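Local coordinates for hypothetical protein, similar to alpha-acetolactate decarboxylase (Staphylococcus aureus subsp. aureus, PDB 1XV2) that probably catalyses the decarboxylation of acetolactate to acetoin, as a zinc-binding member of the alpha-acetolactate decarboxylase family, at residues 80-85 with 199-204. Sequence-based numbering, arbitrary orientation.
Sequences TNFKAS and VVEIQN
Phe-82 and Ser-85 bring a loop against strand 198-204 in a loop-on-strand contact of the alpha-acetolactate decarboxylase fold. The loop leaves strand 77-80 of the mixed sheet and leads into strand 86-94, which pairs antiparallel with 198-204 in the second sheet, so residues 80-85 bridge the two sheets. The end-to-end directions of 80-85 and 201-204 lie 101° apart, and the two segments bury 400 Å² between them. With CG anti to the backbone N (chi1 -163°), the Phe-82 side chain extends to the strand and its ring edge meets Glu-201, CZ lying 3.6 Å from Glu-201 CB; the Glu-201 carboxylate stands nearly perpendicular to the ring, at 84°. Ala-114 and Lys-116 of strand 113-118 also touch this phenylalanine. Ala-84 adds its methyl, with CB 3.9 Å from Glu-201 CB. The extended Gln-203 side chain slides past Phe-82 in the opposite direction and runs alongside the loop backbone, its CG 3.3 Å from Lys-83 O. At one end of the contact, Thr-80 OG1 is hydrogen-bonded to Val-7 O. At the other, the Ile-202 side chain leaves away from the loop and touches Ile-102 of helix 95-105, while its carbonyl oxygen receives two hydrogen bonds from one serine: Ser-85 N, 2.8 Å from Ile-202 O, approaches nearly end-on to the carbonyl, whereas Ser-85 OG, 3.2 Å from Ile-202 O, comes from above the carbonyl plane.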
loop_
_atom_site.group_PDB
_atom_site.type_symbol
_atom_site.label_atom_id
_atom_site.label_comp_id
_atom_site.label_asym_id
_atom_site.label_seq_id
_atom_site.Cartn_x
_atom_site.Cartn_y
_atom_site.Cartn_z
ATOM N N THR A 80 2.421 15.366 0.552
ATOM C CA THR A 80 3.788 15.200 1.019
ATOM C C THR A 80 4.451 16.527 1.355
ATOM O O THR A 80 4.017 17.585 0.895
ATOM C CB THR A 80 4.656 14.505 -0.050
ATOM O OG1 THR A 80 5.949 14.213 0.494
ATOM C CG2 THR A 80 4.825 15.413 -1.266
ATOM N N ASN A 81 5.485 16.459 2.187
ATOM C CA ASN A 81 6.272 17.634 2.543
ATOM C C ASN A 81 7.314 17.611 1.438
ATOM O O ASN A 81 8.354 16.967 1.568
ATOM C CB ASN A 81 6.952 17.455 3.900
ATOM C CG ASN A 81 5.973 17.479 5.049
ATOM O OD1 ASN A 81 5.197 18.427 5.198
ATOM N ND2 ASN A 81 6.002 16.437 5.875
ATOM N N PHE A 82 7.012 18.296 0.341
ATOM C CA PHE A 82 7.890 18.313 -0.819
ATOM C C PHE A 82 9.304 18.817 -0.586
ATOM O O PHE A 82 9.522 19.976 -0.249
ATOM C CB PHE A 82 7.253 19.117 -1.954
ATOM C CG PHE A 82 7.872 18.849 -3.295
ATOM C CD1 PHE A 82 7.843 17.569 -3.840
ATOM C CD2 PHE A 82 8.501 19.867 -4.008
ATOM C CE1 PHE A 82 8.432 17.303 -5.075
ATOM C CE2 PHE A 82 9.092 19.612 -5.245
ATOM C CZ PHE A 82 9.058 18.326 -5.778
ATOM N N LYS A 83 10.257 17.914 -0.784
ATOM C CA LYS A 83 11.679 18.199 -0.646
ATOM C C LYS A 83 12.325 17.659 -1.926
ATOM O O LYS A 83 12.687 16.484 -2.005
ATOM C CB LYS A 83 12.240 17.480 0.587
ATOM C CG LYS A 83 13.754 17.527 0.723
ATOM C CD LYS A 83 14.265 18.941 0.940
ATOM C CE LYS A 83 15.786 18.967 0.963
ATOM N NZ LYS A 83 16.354 18.502 -0.337
ATOM N N ALA A 84 12.445 18.523 -2.930
ATOM C CA ALA A 84 13.018 18.137 -4.218
ATOM C C ALA A 84 14.420 17.560 -4.100
ATOM O O ALA A 84 15.319 18.197 -3.552
ATOM C CB ALA A 84 13.031 19.335 -5.162
ATOM N N SER A 85 14.605 16.349 -4.614
ATOM C CA SER A 85 15.915 15.715 -4.574
ATOM C C SER A 85 16.611 15.905 -5.920
ATOM O O SER A 85 17.801 15.625 -6.062
ATOM C CB SER A 85 15.783 14.228 -4.246
ATOM O OG SER A 85 14.859 13.595 -5.106
ATOM N N VAL A 199 10.255 24.123 -15.168
ATOM C CA VAL A 199 11.283 23.538 -14.318
ATOM C C VAL A 199 10.617 22.327 -13.671
ATOM O O VAL A 199 9.483 22.420 -13.201
ATOM C CB VAL A 199 11.737 24.513 -13.206
ATOM C CG1 VAL A 199 12.694 23.807 -12.250
ATOM C CG2 VAL A 199 12.408 25.729 -13.824
ATOM N N VAL A 200 11.309 21.196 -13.666
ATOM C CA VAL A 200 10.766 19.982 -13.077
ATOM C C VAL A 200 11.499 19.603 -11.795
ATOM O O VAL A 200 12.730 19.519 -11.773
ATOM C CB VAL A 200 10.860 18.784 -14.053
ATOM C CG1 VAL A 200 10.269 17.539 -13.408
ATOM C CG2 VAL A 200 10.135 19.108 -15.358
ATOM N N GLU A 201 10.731 19.375 -10.735
ATOM C CA GLU A 201 11.288 18.971 -9.449
ATOM C C GLU A 201 10.746 17.589 -9.103
ATOM O O GLU A 201 9.545 17.332 -9.223
ATOM C CB GLU A 201 10.900 19.968 -8.356
ATOM C CG GLU A 201 11.600 21.307 -8.473
ATOM C CD GLU A 201 11.049 22.330 -7.502
ATOM O OE1 GLU A 201 9.891 22.762 -7.686
ATOM O OE2 GLU A 201 11.769 22.699 -6.553
ATOM N N ILE A 202 11.635 16.698 -8.682
ATOM C CA ILE A 202 11.241 15.343 -8.326
ATOM C C ILE A 202 11.677 14.995 -6.908
ATOM O O ILE A 202 12.677 15.516 -6.405
ATOM C CB ILE A 202 11.875 14.305 -9.278
ATOM C CG1 ILE A 202 11.517 14.628 -10.726
ATOM C CG2 ILE A 202 11.377 12.909 -8.934
ATOM C CD1 ILE A 202 12.138 13.674 -11.732
ATOM N N GLN A 203 10.913 14.115 -6.269
ATOM C CA GLN A 203 11.225 13.648 -4.926
ATOM C C GLN A 203 10.915 12.156 -4.880
ATOM O O GLN A 203 9.795 11.741 -5.178
ATOM C CB GLN A 203 10.388 14.380 -3.877
ATOM C CG GLN A 203 10.709 13.942 -2.453
ATOM C CD GLN A 203 9.841 14.616 -1.408
ATOM O OE1 GLN A 203 10.068 14.460 -0.209
ATOM N NE2 GLN A 203 8.839 15.365 -1.856
ATOM N N ASN A 204 11.912 11.353 -4.522
ATOM C CA ASN A 204 11.740 9.909 -4.443
ATOM C C ASN A 204 11.395 9.521 -3.006
ATOM O O ASN A 204 12.038 9.978 -2.065
ATOM C CB ASN A 204 13.024 9.211 -4.896
ATOM C CG ASN A 204 13.493 9.692 -6.260
ATOM O OD1 ASN A 204 12.835 9.463 -7.277
ATOM N ND2 ASN A 204 14.632 10.374 -6.284
#